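Local coordinates for protein 6-phosphogluconate dehydrogenase (Pseudomonas syringae, PDB 5U5G) that probably acts as an NADP-dependent reductase in a late stage of fosfomycin biosynthesis, binding NADP+ together with (2-oxopropyl)phosphonic acid, at residues 205-208 against 209-213; 267-270 against 271-275; 191-194 against 195-199. All blocks are in the same frame, centred on the assembly; numbering follows the deposited sequence.

Contact 1. Residues 205-208 against 209-213; sequences ADVF and TSCRG. With 7VD ((2-oxopropyl)phosphonic acid), chain I.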
# COMPACT_ATOMS: atom_id res chain seq x y z
N ALA A 205 -3.49 -7.71 -11.67
CA ALA A 205 -2.34 -8.06 -10.84
C ALA A 205 -1.07 -7.43 -11.38
O ALA A 205 -0.23 -6.95 -10.60
CB ALA A 205 -2.20 -9.58 -10.77
N ASP A 206 -0.89 -7.44 -12.71
CA ASP A 206 0.28 -6.83 -13.32
C ASP A 206 0.38 -5.36 -12.97
O ASP A 206 1.45 -4.86 -12.60
CB ASP A 206 0.23 -7.00 -14.85
CG ASP A 206 0.70 -8.38 -15.30
OD1 ASP A 206 1.41 -9.06 -14.54
OD2 ASP A 206 0.35 -8.76 -16.45
N VAL A 207 -0.73 -4.64 -13.08
CA VAL A 207 -0.73 -3.19 -12.88
C VAL A 207 -0.69 -2.84 -11.40
O VAL A 207 0.05 -1.95 -10.98
CB VAL A 207 -1.95 -2.56 -13.59
CG1 VAL A 207 -2.10 -1.08 -13.24
CG2 VAL A 207 -1.84 -2.76 -15.12
N PHE A 208 -1.48 -3.54 -10.58
CA PHE A 208 -1.58 -3.16 -9.17
C PHE A 208 -0.39 -3.62 -8.35
O PHE A 208 -0.31 -3.29 -7.16
CB PHE A 208 -2.89 -3.70 -8.56
CG PHE A 208 -4.15 -3.26 -9.26
CD1 PHE A 208 -4.14 -2.20 -10.17
CD2 PHE A 208 -5.36 -3.92 -9.02
CE1 PHE A 208 -5.31 -1.80 -10.82
CE2 PHE A 208 -6.53 -3.53 -9.66
CZ PHE A 208 -6.51 -2.47 -10.56
N THR A 209 0.54 -4.38 -8.93
CA THR A 209 1.81 -4.66 -8.27
C THR A 209 2.95 -3.81 -8.81
O THR A 209 3.96 -3.66 -8.13
CB THR A 209 2.20 -6.14 -8.39
OG1 THR A 209 2.38 -6.49 -9.77
CG2 THR A 209 1.16 -7.04 -7.76
N SER A 210 2.82 -3.25 -10.01
CA SER A 210 3.90 -2.45 -10.58
C SER A 210 3.68 -0.95 -10.45
O SER A 210 4.66 -0.21 -10.34
CB SER A 210 4.11 -2.80 -12.06
OG SER A 210 2.93 -2.53 -12.78
N CYS A 211 2.43 -0.49 -10.48
CA CYS A 211 2.11 0.92 -10.40
C CYS A 211 1.87 1.32 -8.95
O CYS A 211 1.83 0.49 -8.04
CB CYS A 211 0.91 1.24 -11.28
SG CYS A 211 1.28 0.94 -13.05
N ARG A 212 1.70 2.62 -8.72
CA ARG A 212 1.77 3.12 -7.35
C ARG A 212 0.51 2.91 -6.54
O ARG A 212 0.46 3.33 -5.38
CB ARG A 212 2.14 4.59 -7.36
CG ARG A 212 3.56 4.82 -7.80
CD ARG A 212 3.76 6.31 -7.96
NE ARG A 212 4.68 6.81 -6.97
CZ ARG A 212 4.81 8.09 -6.64
NH1 ARG A 212 4.07 9.05 -7.20
NH2 ARG A 212 5.70 8.40 -5.72
N GLY A 213 -0.51 2.27 -7.10
CA GLY A 213 -1.54 1.74 -6.24
C GLY A 213 -1.11 0.55 -5.40
O GLY A 213 -1.92 0.03 -4.62
P1 7VD I . 1.40 8.14 -9.91
C1 7VD I . 0.64 9.79 -10.11
O2 7VD I . 0.49 7.02 -10.41
O3 7VD I . 1.59 8.10 -8.42
O4 7VD I . 2.74 8.07 -10.58
C6 7VD I . -0.70 9.95 -10.80
O7 7VD I . -1.05 9.27 -11.77
C8 7VD I . -1.58 11.03 -10.23
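Thr209 and Ser210 turn their hydroxyls back onto the helix that carries them. Thr209 OG1 gives a hydrogen bond to Ala205 O at 2.8 Å, and Ser210 OG does the same to Asp206 O at 2.8 Å. With chi1 at 62°, Thr209 OG1 sits between its own backbone N and carbonyl carbon and so points back at Ala205 O. The main-chain bonds to the same two oxygens are weak: Thr209 N lies 3.2 Å from Ala205 O, and Ser210 N is 3.3 Å from Asp206 O. Each carbonyl is thus gripped by one hydroxyl and one amide. This is the frayed C-terminal end of helix 201-210, where hydroxyls supplement loosening i to i+4 bonds; the last firm one is Cys211 N to Val207 O at 2.8 Å. Beside it, Val207 CG1 packs against Cys211 SG at 3.9 Å, while Val207 also meets Ile138 of the second subunit. Beyond the helix, Arg212 bends at chi3 (113°) and places NH1 in hydrogen-bonding range of phosphonate oxygen O3 of the bound (2-oxopropyl)phosphonic acid, at the guanidinium edge, though O3 is crowded by the arginine in the model and this bond is less sure. The same ligand is hydrogen-bonded by Lys173, Asn177 and Tyr217 of the second subunit.

Contact 2. Residues 267-270 against 271-275; sequences DTVR and QACGE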
# COMPACT_ATOMS: atom_id res chain seq x y z
N ASP A 267 -16.51 -4.70 10.73
CA ASP A 267 -17.51 -5.18 11.68
C ASP A 267 -18.71 -5.79 10.96
O ASP A 267 -19.17 -6.87 11.32
CB ASP A 267 -17.95 -4.04 12.60
CG ASP A 267 -18.92 -4.50 13.67
OD1 ASP A 267 -18.50 -5.26 14.57
OD2 ASP A 267 -20.11 -4.10 13.60
N THR A 268 -19.20 -5.11 9.92
CA THR A 268 -20.32 -5.64 9.15
C THR A 268 -19.96 -6.95 8.45
O THR A 268 -20.78 -7.88 8.41
CB THR A 268 -20.80 -4.60 8.14
OG1 THR A 268 -21.10 -3.38 8.82
CG2 THR A 268 -22.06 -5.09 7.44
N VAL A 269 -18.76 -7.04 7.89
CA VAL A 269 -18.32 -8.27 7.23
C VAL A 269 -18.21 -9.40 8.25
O VAL A 269 -18.55 -10.56 7.96
CB VAL A 269 -16.99 -8.05 6.50
CG1 VAL A 269 -16.45 -9.37 5.94
CG2 VAL A 269 -17.14 -7.01 5.37
N ARG A 270 -17.71 -9.09 9.45
CA ARG A 270 -17.65 -10.07 10.53
C ARG A 270 -19.04 -10.57 10.90
O ARG A 270 -19.25 -11.78 11.06
CB ARG A 270 -16.97 -9.46 11.76
CG ARG A 270 -16.66 -10.47 12.87
CD ARG A 270 -16.04 -9.79 14.09
NE ARG A 270 -16.77 -8.59 14.44
CZ ARG A 270 -17.93 -8.57 15.09
NH1 ARG A 270 -18.49 -9.71 15.50
NH2 ARG A 270 -18.54 -7.42 15.34
N GLN A 271 -20.01 -9.66 11.04
CA GLN A 271 -21.38 -10.06 11.36
C GLN A 271 -21.97 -10.93 10.25
O GLN A 271 -22.74 -11.86 10.53
CB GLN A 271 -22.25 -8.83 11.59
CG GLN A 271 -22.42 -8.46 13.05
CD GLN A 271 -22.47 -6.96 13.27
OE1 GLN A 271 -22.76 -6.20 12.34
NE2 GLN A 271 -22.22 -6.53 14.50
N ALA A 272 -21.63 -10.64 9.00
CA ALA A 272 -22.23 -11.35 7.88
C ALA A 272 -21.54 -12.67 7.56
O ALA A 272 -22.16 -13.53 6.94
CB ALA A 272 -22.22 -10.45 6.64
N CYS A 273 -20.29 -12.86 7.97
CA CYS A 273 -19.51 -14.02 7.53
C CYS A 273 -18.96 -14.88 8.65
O CYS A 273 -18.55 -16.01 8.38
CB CYS A 273 -18.33 -13.57 6.65
SG CYS A 273 -18.80 -12.58 5.23
N GLY A 274 -18.90 -14.37 9.88
CA GLY A 274 -18.44 -15.13 11.02
C GLY A 274 -17.00 -14.80 11.40
O GLY A 274 -16.17 -14.42 10.58
N GLU A 275 -16.71 -15.00 12.69
CA GLU A 275 -15.44 -14.57 13.27
C GLU A 275 -14.24 -15.27 12.66
O GLU A 275 -13.17 -14.66 12.54
CB GLU A 275 -15.44 -14.81 14.78
CG GLU A 275 -16.57 -14.13 15.53
CD GLU A 275 -16.17 -12.76 16.06
OE1 GLU A 275 -17.05 -11.88 16.09
OE2 GLU A 275 -15.00 -12.58 16.46
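Arg270 and Glu275 run alongside each other in the same direction and join in a salt bridge between Arg270 NH1 and Glu275 OE1 at 2.7 Å. The oxygen sits at the guanidinium edge, 23° out of its plane, and NH1 approaches it almost in line with its C-O bond. A bend at chi3 (46°) folds the arginine so that CD also rests against the carboxylate, 3.1 Å from Glu275 OE1. Asp267 takes the NH2 end, making a three-residue salt-bridge network, although the modelled length of that second link is doubtful. The Gln271 amide stands steeply against the Asp267 carboxylate, the two planes 81° apart. Among the main-chain bonds, Gln271 N to Asp267 O and Ala272 N to Thr268 O, both 2.9 Å, are ordinary helical ones. Gly274 N to Arg270 O, also 2.9 Å, is the last of the series; there the chain leaves the helix at positive phi, a conformation that suits glycine. The apolar contact is Val269 CG1 on Cys273 SG at 4.0 Å, on the inward side of the helix. That side of helix 257-273 packs on Leu236 of helix 236-247 and on Val285 of helix 282-287, while the charged network edges the surface and Arg270 also touches Cys240.

Contact 3. Residues 191-194 against 195-199; sequences ISQG and LSQGL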
# COMPACT_ATOMS: atom_id res chain seq x y z
N ILE A 191 -10.37 -4.10 -7.15
CA ILE A 191 -10.38 -5.37 -7.87
C ILE A 191 -11.80 -5.73 -8.30
O ILE A 191 -12.03 -6.16 -9.44
CB ILE A 191 -9.76 -6.49 -7.01
CG1 ILE A 191 -8.27 -6.21 -6.76
CG2 ILE A 191 -9.95 -7.84 -7.70
CD1 ILE A 191 -7.67 -7.04 -5.67
N SER A 192 -12.77 -5.54 -7.40
CA SER A 192 -14.15 -5.91 -7.71
C SER A 192 -14.69 -5.10 -8.88
O SER A 192 -15.32 -5.65 -9.80
CB SER A 192 -15.04 -5.74 -6.48
OG SER A 192 -14.60 -6.60 -5.45
N GLN A 193 -14.48 -3.78 -8.84
CA GLN A 193 -14.91 -2.93 -9.94
C GLN A 193 -14.25 -3.36 -11.24
O GLN A 193 -14.92 -3.42 -12.29
CB GLN A 193 -14.57 -1.46 -9.62
CG GLN A 193 -15.41 -0.92 -8.50
CD GLN A 193 -15.04 0.50 -8.11
OE1 GLN A 193 -15.23 1.44 -8.88
NE2 GLN A 193 -14.51 0.66 -6.89
N GLY A 194 -12.95 -3.67 -11.20
CA GLY A 194 -12.27 -4.12 -12.40
C GLY A 194 -12.91 -5.35 -13.01
O GLY A 194 -13.08 -5.42 -14.23
N LEU A 195 -13.26 -6.34 -12.18
CA LEU A 195 -13.95 -7.54 -12.66
C LEU A 195 -15.29 -7.18 -13.29
O LEU A 195 -15.64 -7.69 -14.36
CB LEU A 195 -14.14 -8.53 -11.51
CG LEU A 195 -12.82 -9.12 -11.01
CD1 LEU A 195 -12.98 -10.04 -9.78
CD2 LEU A 195 -12.14 -9.86 -12.14
N SER A 196 -16.07 -6.31 -12.63
CA SER A 196 -17.35 -5.89 -13.17
C SER A 196 -17.18 -5.15 -14.48
O SER A 196 -18.06 -5.20 -15.35
CB SER A 196 -18.10 -5.01 -12.17
OG SER A 196 -18.44 -5.75 -11.01
N GLN A 197 -16.05 -4.46 -14.64
CA GLN A 197 -15.76 -3.67 -15.83
C GLN A 197 -15.15 -4.48 -16.96
O GLN A 197 -14.80 -3.90 -17.99
CB GLN A 197 -14.82 -2.52 -15.49
CG GLN A 197 -15.46 -1.43 -14.68
CD GLN A 197 -14.48 -0.33 -14.28
OE1 GLN A 197 -13.45 -0.12 -14.93
NE2 GLN A 197 -14.79 0.37 -13.20
N GLY A 198 -15.02 -5.80 -16.80
CA GLY A 198 -14.48 -6.64 -17.84
C GLY A 198 -13.00 -6.92 -17.74
O GLY A 198 -12.48 -7.67 -18.58
N LEU A 199 -12.30 -6.38 -16.75
CA LEU A 199 -10.86 -6.55 -16.67
C LEU A 199 -10.52 -7.93 -16.12
O LEU A 199 -11.19 -8.44 -15.22
CB LEU A 199 -10.25 -5.46 -15.79
CG LEU A 199 -10.37 -4.05 -16.37
CD1 LEU A 199 -9.97 -3.00 -15.34
CD2 LEU A 199 -9.53 -3.89 -17.66
O HOH W 1 -17.24 -7.88 -9.12
O HOH W 2 -16.58 0.60 -11.44
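Gln193 and Gln197, one helical turn apart, both run out with chains extended beyond CG and are joined at their ends by a water. It donates to Gln193 OE1 at 3.0 Å and accepts from Gln197 NE2, a leg modelled too short for its length to be trusted, so the two amides are bridged, not bonded directly. The NE2 of Gln193 is taken by Ser259 OG of the second subunit. Closer in, Gln197 CG lies 3.2 Å from Gln193 O. A second water spans the pair one residue earlier: it donates to Ser192 O at 3.0 Å and also bonds Ser196 OG at 3.1 Å. Around the helix, Leu195 leans back along its own turn, with CD1 alongside Ile191 CG2 at 4.3 Å; both side chains then meet Leu201 at the start of helix 201-210. Leu199 arrives from beyond the turn, its CB pointing toward Gly194, 3.2 Å from Gly194 O, with CD1 beside the glycine CA. Here Leu199 N bonds Gly194 O at 2.8 Å and Gly198 N bonds Leu195 O at 3.1 Å. With Gly198 at positive phi (95°), these paired bonds define a Schellman motif, which ends helix 168-196 and turns the chain toward helix 201-210.

Overall arrangement
All three contacts are C-terminal helix ends within the helical part of the chain that follows the nucleotide-binding sheet. Contacts 3 and 1 come from successive helices, 168-196 and 201-210; their centres are 15 Å apart and their nearest atoms about 4 Å apart, and both touch the second subunit. Contact 1 carries Arg212 to a phosphonate bound mainly by that subunit, so each active site of the dimer appears to draw on both chains. Contact 2 touches no other chain, and its centre lies 29 Å from contact 1 and 24 Å from contact 3. Its Glu275 side chain is about 9 Å from a bound NADP and its Arg270 side chain about 13 Å from a phosphonate.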